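Local coordinates for protein beta-agarase D (PDB 4ASM) that hydrolyses beta-1,4-galactosidic linkages inside agarose chains with retention of anomeric configuration, here as its family GH16 catalytic domain, at residues 118-122 against 322-327; 143-147 against 335-339; 164-168 against 328-332. All blocks are in the same frame, centred on the assembly; numbering follows the deposited sequence.

Contact 1 (118-122 against 322-327); sequences TRAGC and IINVED. With IMD (imidazole), chain C.
Cys122 and Asn324 face each other as a non-hydrogen-bonded antiparallel pair, CA to CA 4.2 Å, and from there the strands run in opposite directions and diverge toward Thr118 and Asp327. Beside this pair Val325 N donates to Gly121 O over 3.3 Å, nearly straight at the hydrogen (161°). Cys122 SG, anti to its own backbone N (chi1 -174°), lies against Asn324 CB and touches Ile322 CG2 at 3.8 Å. The Ala120 methyl meets Val325 CG1 at 4.0 Å. The two strands belong to the beta-sandwich (jelly roll) fold of family GH16, and Trp79 of strand 77-79 packs on Ala120, Cys122, Asn324 and Glu326. Where the strands part, side chains make the link. Thr118 OG1 donates to Asp327 OD2 over 2.6 Å, on the lone pair turned away from the other carboxylate oxygen. Arg97 also bonds Thr118 OG1. Glu326, a substrate-binding residue by similarity, points away from 118-122. Its OE2 takes a bond from Asn324 ND2 at 2.9 Å, 15° out of the carboxylate plane. The same oxygen accepts from N3 of a bound imidazole, probably from the crystallisation liquor, at 2.8 Å, so two donors grip it. That imidazole also bonds Glu160, the probable nucleophile.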
ATOM      1  N   THR A 118       7.513  16.555  -6.973  1.00  6.55           N
ATOM      2  CA  THR A 118       7.525  15.313  -7.741  1.00  6.94           C
ATOM      3  C   THR A 118       6.144  15.070  -8.316  1.00  6.61           C
ATOM      4  O   THR A 118       5.183  14.810  -7.580  1.00  6.99           O
ATOM      5  CB  THR A 118       7.943  14.122  -6.881  1.00  6.50           C
ATOM      6  OG1 THR A 118       9.260  14.382  -6.366  1.00  7.49           O
ATOM      7  CG2 THR A 118       7.983  12.862  -7.739  1.00  8.24           C
ATOM      8  N   ARG A 119       6.059  15.154  -9.637  1.00  5.87           N
ATOM      9  CA  ARG A 119       4.810  14.882 -10.331  1.00  6.19           C
ATOM     10  C   ARG A 119       4.678  13.375 -10.431  1.00  6.32           C
ATOM     11  O   ARG A 119       5.658  12.692 -10.705  1.00  6.31           O
ATOM     12  CB  ARG A 119       4.839  15.506 -11.730  1.00  6.34           C
ATOM     13  CG  ARG A 119       5.193  17.008 -11.719  1.00  7.19           C
ATOM     14  CD  ARG A 119       4.955  17.666 -13.088  1.00  8.86           C
ATOM     15  NE  ARG A 119       5.615  16.958 -14.181  1.00  8.48           N
ATOM     16  CZ  ARG A 119       5.465  17.262 -15.469  1.00  9.13           C
ATOM     17  NH1 ARG A 119       4.695  18.297 -15.824  1.00  9.26           N
ATOM     18  NH2 ARG A 119       6.090  16.535 -16.392  1.00 10.73           N
ATOM     19  N   ALA A 120       3.469  12.850 -10.224  1.00  6.43           N
ATOM     20  CA  ALA A 120       3.289  11.389 -10.196  1.00  5.82           C
ATOM     21  C   ALA A 120       1.861  10.987 -10.534  1.00  6.04           C
ATOM     22  O   ALA A 120       0.936  11.712 -10.258  1.00  6.14           O
ATOM     23  CB  ALA A 120       3.652  10.858  -8.808  1.00  7.37           C
ATOM     24  N   GLY A 121       1.680   9.788 -11.048  1.00  5.57           N
ATOM     25  CA  GLY A 121       0.326   9.344 -11.360  1.00  5.62           C
ATOM     26  C   GLY A 121      -0.392   8.718 -10.165  1.00  5.33           C
ATOM     27  O   GLY A 121       0.237   8.237  -9.213  1.00  4.99           O
ATOM     28  N   CYS A 122      -1.717   8.700 -10.244  1.00  6.13           N
ATOM     29  CA  CYS A 122      -2.565   8.112  -9.218  1.00  5.97           C
ATOM     30  C   CYS A 122      -3.857   7.712  -9.893  1.00  6.32           C
ATOM     31  O   CYS A 122      -4.435   8.529 -10.620  1.00  7.32           O
ATOM     32  CB  CYS A 122      -2.852   9.140  -8.116  1.00  6.14           C
ATOM     33  SG  CYS A 122      -3.750   8.465  -6.697  1.00  7.31           S
ATOM     34  N   ILE A 322      -6.603   1.836  -5.110  1.00  5.04           N
ATOM     35  CA  ILE A 322      -5.778   2.929  -5.610  1.00  5.50           C
ATOM     36  C   ILE A 322      -4.384   2.402  -5.944  1.00  5.12           C
ATOM     37  O   ILE A 322      -3.797   1.601  -5.201  1.00  5.27           O
ATOM     38  CB  ILE A 322      -5.666   4.062  -4.559  1.00  5.37           C
ATOM     39  CG1 ILE A 322      -7.084   4.610  -4.236  1.00  6.03           C
ATOM     40  CG2 ILE A 322      -4.731   5.158  -5.052  1.00  6.98           C
ATOM     41  CD1 ILE A 322      -7.154   5.590  -3.091  1.00  6.84           C
ATOM     42  N   ILE A 323      -3.865   2.811  -7.096  1.00  4.75           N
ATOM     43  CA  ILE A 323      -2.473   2.518  -7.431  1.00  5.02           C
ATOM     44  C   ILE A 323      -1.817   3.843  -7.693  1.00  4.57           C
ATOM     45  O   ILE A 323      -2.368   4.682  -8.414  1.00  5.02           O
ATOM     46  CB  ILE A 323      -2.353   1.582  -8.656  1.00  4.44           C
ATOM     47  CG1 ILE A 323      -3.080   0.270  -8.369  1.00  5.29           C
ATOM     48  CG2 ILE A 323      -0.859   1.348  -8.974  1.00  4.66           C
ATOM     49  CD1 ILE A 323      -3.120  -0.675  -9.565  1.00  6.11           C
ATOM     50  N   ASN A 324      -0.640   4.065  -7.110  1.00  4.96           N
ATOM     51  CA  ASN A 324       0.036   5.341  -7.325  1.00  4.97           C
ATOM     52  C   ASN A 324       1.528   5.296  -7.040  1.00  5.48           C
ATOM     53  O   ASN A 324       2.057   4.270  -6.622  1.00  4.99           O
ATOM     54  CB  ASN A 324      -0.641   6.503  -6.542  1.00  5.52           C
ATOM     55  CG  ASN A 324      -0.312   6.510  -5.042  1.00  7.60           C
ATOM     56  OD1 ASN A 324       0.651   5.900  -4.600  1.00  9.28           O
ATOM     57  ND2 ASN A 324      -1.099   7.245  -4.268  1.00  8.43           N
ATOM     58  N   VAL A 325       2.174   6.433  -7.264  1.00  5.43           N
ATOM     59  CA  VAL A 325       3.534   6.667  -6.831  1.00  6.11           C
ATOM     60  C   VAL A 325       3.483   7.893  -5.905  1.00  6.42           C
ATOM     61  O   VAL A 325       2.710   8.817  -6.147  1.00  5.75           O
ATOM     62  CB  VAL A 325       4.442   6.906  -8.060  1.00  7.41           C
ATOM     63  CG1 VAL A 325       5.771   7.605  -7.687  1.00 10.33           C
ATOM     64  CG2 VAL A 325       4.658   5.562  -8.791  1.00  7.80           C
ATOM     65  N   GLU A 326       4.307   7.895  -4.852  1.00  5.95           N
ATOM     66  CA  GLU A 326       4.346   9.009  -3.892  1.00  6.13           C
ATOM     67  C   GLU A 326       5.752   9.374  -3.489  1.00  6.16           C
ATOM     68  O   GLU A 326       6.590   8.498  -3.276  1.00  6.75           O
ATOM     69  CB  GLU A 326       3.566   8.672  -2.613  1.00  6.17           C
ATOM     70  CG  GLU A 326       2.075   8.538  -2.850  1.00  6.55           C
ATOM     71  CD  GLU A 326       1.321   8.101  -1.602  1.00  6.48           C
ATOM     72  OE1 GLU A 326       1.928   8.041  -0.500  1.00  6.79           O
ATOM     73  OE2 GLU A 326       0.102   7.837  -1.725  1.00  7.90           O
ATOM     74  N   ASP A 327       5.976  10.678  -3.352  1.00  6.29           N
ATOM     75  CA  ASP A 327       7.131  11.248  -2.674  1.00  6.30           C
ATOM     76  C   ASP A 327       6.640  11.678  -1.289  1.00  5.91           C
ATOM     77  O   ASP A 327       6.078  12.760  -1.118  1.00  5.56           O
ATOM     78  CB  ASP A 327       7.638  12.450  -3.489  1.00  6.21           C
ATOM     79  CG  ASP A 327       9.032  12.896  -3.091  1.00  7.46           C
ATOM     80  OD1 ASP A 327       9.483  12.534  -1.990  1.00  8.13           O
ATOM     81  OD2 ASP A 327       9.668  13.635  -3.874  1.00  8.29           O
TER
HETATM   82  N1  IMD C1360      -0.937   4.592   1.714  1.00 11.56           N
HETATM   83  C2  IMD C1360      -1.091   5.648   0.898  1.00 11.00           C
HETATM   84  N3  IMD C1360       0.048   5.811   0.194  1.00 11.59           N
HETATM   85  C4  IMD C1360       0.930   4.850   0.555  1.00 10.83           C
HETATM   86  C5  IMD C1360       0.297   4.078   1.519  1.00 11.65           C

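Contact 2 (143-147 against 335-339)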
ATOM      1  N   ASN A 143      12.529   1.076  -9.489  1.00  7.36           N
ATOM      2  CA  ASN A 143      13.908   1.217  -9.039  1.00  7.26           C
ATOM      3  C   ASN A 143      14.196   2.682  -8.676  1.00  6.78           C
ATOM      4  O   ASN A 143      14.999   3.370  -9.315  1.00  7.02           O
ATOM      5  CB  ASN A 143      14.881   0.719 -10.110  1.00  7.39           C
ATOM      6  CG  ASN A 143      16.281   0.619  -9.580  1.00  9.71           C
ATOM      7  OD1 ASN A 143      16.484   0.432  -8.378  1.00 11.14           O
ATOM      8  ND2 ASN A 143      17.257   0.777 -10.455  1.00 14.16           N
ATOM      9  N   SER A 144      13.497   3.142  -7.644  1.00  7.06           N
ATOM     10  CA  SER A 144      13.441   4.548  -7.241  1.00  6.77           C
ATOM     11  C   SER A 144      13.270   4.603  -5.744  1.00  6.38           C
ATOM     12  O   SER A 144      12.739   3.676  -5.145  1.00  6.62           O
ATOM     13  CB  SER A 144      12.215   5.215  -7.863  1.00  6.64           C
ATOM     14  OG  SER A 144      12.133   6.587  -7.542  1.00  7.70           O
ATOM     15  N   THR A 145      13.718   5.704  -5.139  1.00  6.42           N
ATOM     16  CA  THR A 145      13.498   5.906  -3.712  1.00  6.52           C
ATOM     17  C   THR A 145      12.058   6.342  -3.411  1.00  6.76           C
ATOM     18  O   THR A 145      11.673   6.420  -2.247  1.00  6.55           O
ATOM     19  CB  THR A 145      14.460   6.947  -3.146  1.00  6.24           C
ATOM     20  OG1 THR A 145      14.217   8.191  -3.811  1.00  7.26           O
ATOM     21  CG2 THR A 145      15.904   6.529  -3.423  1.00  7.81           C
ATOM     22  N   LEU A 146      11.287   6.656  -4.455  1.00  5.97           N
ATOM     23  CA  LEU A 146       9.843   6.921  -4.320  1.00  5.91           C
ATOM     24  C   LEU A 146       9.077   5.678  -3.917  1.00  5.98           C
ATOM     25  O   LEU A 146       9.549   4.551  -4.090  1.00  6.06           O
ATOM     26  CB  LEU A 146       9.268   7.397  -5.659  1.00  6.68           C
ATOM     27  CG  LEU A 146       9.812   8.726  -6.156  1.00  5.60           C
ATOM     28  CD1 LEU A 146       9.387   8.933  -7.598  1.00  8.45           C
ATOM     29  CD2 LEU A 146       9.364   9.893  -5.289  1.00  6.23           C
ATOM     30  N   ALA A 147       7.866   5.899  -3.397  1.00  5.09           N
ATOM     31  CA  ALA A 147       6.992   4.803  -2.983  1.00  5.87           C
ATOM     32  C   ALA A 147       6.216   4.242  -4.173  1.00  5.97           C
ATOM     33  O   ALA A 147       5.549   5.001  -4.904  1.00  6.83           O
ATOM     34  CB  ALA A 147       6.012   5.288  -1.918  1.00  6.02           C
ATOM     35  N   TYR A 335      15.823  13.861   2.328  1.00  8.15           N
ATOM     36  CA  TYR A 335      16.511  13.897   1.020  1.00  8.39           C
ATOM     37  C   TYR A 335      16.691  12.505   0.429  1.00  9.39           C
ATOM     38  O   TYR A 335      17.556  12.275  -0.434  1.00  9.81           O
ATOM     39  CB  TYR A 335      17.852  14.640   1.098  1.00  8.42           C
ATOM     40  CG  TYR A 335      17.681  16.120   1.374  1.00  7.92           C
ATOM     41  CD1 TYR A 335      17.349  17.000   0.338  1.00  9.21           C
ATOM     42  CD2 TYR A 335      17.829  16.627   2.654  1.00  8.32           C
ATOM     43  CE1 TYR A 335      17.188  18.343   0.584  1.00  9.04           C
ATOM     44  CE2 TYR A 335      17.652  17.991   2.913  1.00  7.55           C
ATOM     45  CZ  TYR A 335      17.335  18.836   1.873  1.00  9.26           C
ATOM     46  OH  TYR A 335      17.166  20.198   2.116  1.00 12.15           O
ATOM     47  N   ARG A 336      15.886  11.558   0.900  1.00  8.54           N
ATOM     48  CA  ARG A 336      15.901  10.240   0.277  1.00  9.79           C
ATOM     49  C   ARG A 336      15.161  10.188  -1.061  1.00 10.31           C
ATOM     50  O   ARG A 336      15.412   9.274  -1.837  1.00 12.23           O
ATOM     51  CB  ARG A 336      15.486   9.125   1.243  1.00  8.97           C
ATOM     52  CG  ARG A 336      16.587   8.837   2.286  1.00  9.44           C
ATOM     53  CD  ARG A 336      16.317   7.539   3.051  1.00  9.57           C
ATOM     54  NE  ARG A 336      15.122   7.725   3.856  1.00 10.59           N
ATOM     55  CZ  ARG A 336      15.111   8.205   5.100  1.00 10.61           C
ATOM     56  NH1 ARG A 336      16.244   8.527   5.737  1.00 12.02           N
ATOM     57  NH2 ARG A 336      13.954   8.364   5.704  1.00 10.51           N
ATOM     58  N   SER A 337      14.319  11.196  -1.353  1.00 10.05           N
ATOM     59  CA  SER A 337      13.638  11.365  -2.662  1.00 10.89           C
ATOM     60  C   SER A 337      14.621  11.405  -3.807  1.00 10.67           C
ATOM     61  O   SER A 337      15.776  11.772  -3.597  1.00 10.59           O
ATOM     62  CB  SER A 337      12.936  12.727  -2.790  1.00 11.79           C
ATOM     63  OG  SER A 337      12.218  13.142  -1.665  1.00 15.67           O
ATOM     64  N   PRO A 338      14.150  11.115  -5.030  1.00 10.08           N
ATOM     65  CA  PRO A 338      15.054  11.052  -6.192  1.00 11.15           C
ATOM     66  C   PRO A 338      15.865  12.311  -6.433  1.00 10.97           C
ATOM     67  O   PRO A 338      15.392  13.423  -6.177  1.00 10.76           O
ATOM     68  CB  PRO A 338      14.107  10.807  -7.362  1.00 11.50           C
ATOM     69  CG  PRO A 338      12.979  10.043  -6.733  1.00 11.77           C
ATOM     70  CD  PRO A 338      12.774  10.740  -5.413  1.00 10.55           C
ATOM     71  N   ASN A 339      17.094  12.120  -6.907  1.00 10.78           N
ATOM     72  CA  ASN A 339      17.887  13.245  -7.353  1.00 10.77           C
ATOM     73  C   ASN A 339      17.848  13.379  -8.871  1.00 10.82           C
ATOM     74  O   ASN A 339      17.288  12.535  -9.577  1.00 10.78           O
ATOM     75  CB  ASN A 339      19.307  13.144  -6.823  1.00 12.02           C
ATOM     76  CG  ASN A 339      20.013  11.837  -7.222  1.00  8.88           C
ATOM     77  OD1 ASN A 339      19.981  11.417  -8.387  1.00  8.31           O
ATOM     78  ND2 ASN A 339      20.687  11.209  -6.250  1.00  7.95           N
TER
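Leu146 and Pro338 carry the apolar part of this contact, their side chains crossing at about a right angle. The branch point Leu146 CG presses on Pro338 CG at 3.5 Å, tighter than usual for two carbons. Leu146 CD2 reaches Pro338 CD, also at 3.5 Å. On the same proline, Ser144 OG lies 3.6 Å from CG and Thr145 OG1 lies 3.3 Å from CD. Thr145 OG1 sits between its backbone N and carbonyl carbon (chi1 61°), which places the hydroxyl against the backbone of 336-338. It appears to donate to Arg336 O, but the position of that oxygen is doubtful. Behind this shell, Ser144 OG accepts from Leu146 N at 3.2 Å with an N-H...O angle of 165°. This is an ST turn, and it shapes the loop between strands 133-140 and 147-153. Residues 335-339 link two short helices: Tyr335, the first residue to leave helical geometry after helix 329-333, closes it in a Schellman motif, and Asn339 is the N-cap of helix 340-343. Further out, Ser337 directs its CB away from 143-147, and its OG hydrogen-bonds Asp327. Arg175 holds the carbonyls of Tyr335 and Ser337, while Arg97 bonds that of Pro338.

Contact 3 (164-168 against 328-332)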
ATOM      1  N   MET A 164       0.763  -3.035  -1.154  1.00  4.82           N
ATOM      2  CA  MET A 164       2.198  -2.781  -1.201  1.00  5.70           C
ATOM      3  C   MET A 164       2.495  -1.307  -0.929  1.00  5.49           C
ATOM      4  O   MET A 164       1.858  -0.420  -1.506  1.00  5.11           O
ATOM      5  CB  MET A 164       2.745  -3.153  -2.572  1.00  5.76           C
ATOM      6  CG  MET A 164       4.245  -2.818  -2.738  1.00  6.63           C
ATOM      7  SD  MET A 164       4.920  -3.284  -4.351  1.00  8.67           S
ATOM      8  CE  MET A 164       4.008  -2.175  -5.432  1.00  9.52           C
ATOM      9  N   GLU A 165       3.480  -1.054  -0.057  1.00  4.92           N
ATOM     10  CA  GLU A 165       4.120   0.258   0.067  1.00  5.43           C
ATOM     11  C   GLU A 165       5.607  -0.067   0.096  1.00  5.69           C
ATOM     12  O   GLU A 165       6.093  -0.675   1.070  1.00  5.76           O
ATOM     13  CB  GLU A 165       3.700   0.959   1.360  1.00  5.51           C
ATOM     14  CG  GLU A 165       4.408   2.269   1.611  1.00  6.38           C
ATOM     15  CD  GLU A 165       3.813   2.998   2.791  1.00  8.78           C
ATOM     16  OE1 GLU A 165       3.797   2.394   3.884  1.00  8.36           O
ATOM     17  OE2 GLU A 165       3.349   4.157   2.633  1.00  9.50           O
ATOM     18  N   CYS A 166       6.317   0.272  -0.983  1.00  4.73           N
ATOM     19  CA  CYS A 166       7.703  -0.145  -1.129  1.00  4.93           C
ATOM     20  C   CYS A 166       8.522   0.981  -1.740  1.00  5.37           C
ATOM     21  O   CYS A 166       8.152   1.524  -2.762  1.00  5.44           O
ATOM     22  CB  CYS A 166       7.762  -1.392  -2.017  1.00  5.22           C
ATOM     23  SG  CYS A 166       9.455  -2.047  -2.206  1.00  6.07           S
ATOM     24  N   TYR A 167       9.621   1.337  -1.075  1.00  5.20           N
ATOM     25  CA  TYR A 167      10.576   2.324  -1.588  1.00  5.57           C
ATOM     26  C   TYR A 167      11.771   1.539  -2.085  1.00  6.63           C
ATOM     27  O   TYR A 167      12.797   1.428  -1.394  1.00  6.60           O
ATOM     28  CB  TYR A 167      10.982   3.312  -0.483  1.00  5.73           C
ATOM     29  CG  TYR A 167       9.804   3.722   0.382  1.00  5.76           C
ATOM     30  CD1 TYR A 167       9.344   2.886   1.387  1.00  5.74           C
ATOM     31  CD2 TYR A 167       9.191   4.954   0.220  1.00  6.28           C
ATOM     32  CE1 TYR A 167       8.265   3.225   2.184  1.00  8.12           C
ATOM     33  CE2 TYR A 167       8.088   5.318   1.028  1.00  6.93           C
ATOM     34  CZ  TYR A 167       7.652   4.435   2.005  1.00  6.77           C
ATOM     35  OH  TYR A 167       6.575   4.739   2.834  1.00  8.99           O
ATOM     36  N   GLY A 168      11.603   0.961  -3.276  1.00  6.00           N
ATOM     37  CA  GLY A 168      12.415  -0.181  -3.683  1.00  6.37           C
ATOM     38  C   GLY A 168      13.826   0.070  -4.153  1.00  5.72           C
ATOM     39  O   GLY A 168      14.641  -0.871  -4.197  1.00  5.17           O
ATOM     40  N   GLN A 328       6.815  10.809  -0.300  1.00  6.07           N
ATOM     41  CA  GLN A 328       6.237  11.059   1.037  1.00  6.46           C
ATOM     42  C   GLN A 328       7.056  12.052   1.847  1.00  5.77           C
ATOM     43  O   GLN A 328       8.270  12.187   1.647  1.00  5.96           O
ATOM     44  CB  GLN A 328       6.025   9.737   1.779  1.00  6.83           C
ATOM     45  CG  GLN A 328       5.072   8.828   0.990  1.00  6.83           C
ATOM     46  CD  GLN A 328       4.841   7.462   1.610  1.00  8.07           C
ATOM     47  OE1 GLN A 328       3.939   6.709   1.193  1.00 11.60           O
ATOM     48  NE2 GLN A 328       5.658   7.118   2.567  1.00  6.98           N
ATOM     49  N   SER A 329       6.405  12.743   2.784  1.00  5.51           N
ATOM     50  CA  SER A 329       7.070  13.784   3.545  1.00  5.66           C
ATOM     51  C   SER A 329       8.338  13.324   4.235  1.00  5.82           C
ATOM     52  O   SER A 329       9.349  14.014   4.172  1.00  6.76           O
ATOM     53  CB  SER A 329       6.118  14.387   4.582  1.00  6.80           C
ATOM     54  OG  SER A 329       4.967  14.912   3.961  1.00  8.55           O
ATOM     55  N   TRP A 330       8.285  12.169   4.902  1.00  5.91           N
ATOM     56  CA  TRP A 330       9.458  11.695   5.667  1.00  6.36           C
ATOM     57  C   TRP A 330      10.662  11.413   4.755  1.00  6.33           C
ATOM     58  O   TRP A 330      11.815  11.751   5.090  1.00  7.38           O
ATOM     59  CB  TRP A 330       9.092  10.474   6.550  1.00  6.80           C
ATOM     60  CG  TRP A 330       8.823   9.197   5.772  1.00  7.83           C
ATOM     61  CD1 TRP A 330       7.795   8.954   4.919  1.00 10.78           C
ATOM     62  CD2 TRP A 330       9.634   8.017   5.770  1.00  8.35           C
ATOM     63  NE1 TRP A 330       7.891   7.679   4.399  1.00 10.96           N
ATOM     64  CE2 TRP A 330       9.020   7.086   4.902  1.00 11.04           C
ATOM     65  CE3 TRP A 330      10.827   7.659   6.427  1.00  9.87           C
ATOM     66  CZ2 TRP A 330       9.556   5.816   4.667  1.00  9.40           C
ATOM     67  CZ3 TRP A 330      11.355   6.400   6.196  1.00 10.72           C
ATOM     68  CH2 TRP A 330      10.724   5.495   5.313  1.00 10.46           C
ATOM     69  N   GLN A 331      10.398  10.813   3.595  1.00  5.52           N
ATOM     70  CA  GLN A 331      11.457  10.551   2.639  1.00  6.12           C
ATOM     71  C   GLN A 331      12.019  11.861   2.095  1.00  6.01           C
ATOM     72  O   GLN A 331      13.237  12.029   2.010  1.00  6.78           O
ATOM     73  CB  GLN A 331      10.920   9.680   1.489  1.00  6.07           C
ATOM     74  CG  GLN A 331      10.663   8.206   1.839  1.00  6.32           C
ATOM     75  CD  GLN A 331      11.957   7.385   1.945  1.00  7.19           C
ATOM     76  OE1 GLN A 331      12.312   6.595   1.042  1.00 10.43           O
ATOM     77  NE2 GLN A 331      12.640   7.559   3.039  1.00  6.20           N
ATOM     78  N   ALA A 332      11.137  12.786   1.720  1.00  5.66           N
ATOM     79  CA  ALA A 332      11.551  14.049   1.116  1.00  5.86           C
ATOM     80  C   ALA A 332      12.346  14.911   2.093  1.00  5.72           C
ATOM     81  O   ALA A 332      13.367  15.506   1.717  1.00  5.69           O
ATOM     82  CB  ALA A 332      10.338  14.790   0.576  1.00  6.36           C
TER
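Tyr167 reaches across to three residues of 328-332. Its CB is directed toward 328-332 and lies near the Gln331 amide. CG, anti to the carbonyl carbon (chi1 -41°), carries the ring on to the helix. Tyr167 CD2 lies 3.9 Å from Gln331 CG. Along the other edge of the ring, but on the same side of its plane, CE1 meets Trp330 CZ2 at 3.8 Å. Tyr167 CZ is closer still to Trp330 CZ2, at 3.6 Å. The indole thus brings its edge over a face of the phenol, a T-shaped stack with planes at 89° and centroids 5.3 Å apart. At the tip, OH meets the end of the Gln328 amide, which lies at the edge of the phenol ring with its own plane turned steeply (78°) to it. With the ring cut back to an alanine, the Trp330 edge is likely to lose its aromatic face and the Gln328 amide to become freer to turn. The other end of that amide faces the carboxylate of Glu165, the proton donor by similarity. Glu165 OE1 is hydrogen-bonded to His184, which helps to hold this carboxylate in place. Glu165 lies on strand 159-166, between strands 147-153 and 183-191. Two residues on, Tyr167 packs on Ala147 and spans to the short helix 329-333, whose Trp330 also makes an edge-to-face pair with Phe179.

From the N terminus, the chain first supplies 118-122, then 143-147 and 164-168. Their partners come much later, in the order 322-327, 328-332 and 335-339. Contact 1 closes a loop of 199 residues, contact 2 one of 187 and contact 3 one of 159. The first crosses the other two, while contact 3 is nested inside contact 2. The late partners form one run: strand 320-326, helix 329-333 and the link after it. Contact 1 ties this run to strand 112-125, contact 2 to the loop before strand 147-153, and contact 3 to strand 159-166 and the residues just beyond Glu165. Probable backbone hydrogen bonds join neighbours: Glu326 O with Ala147 N, and Arg336 N with Gln331 O.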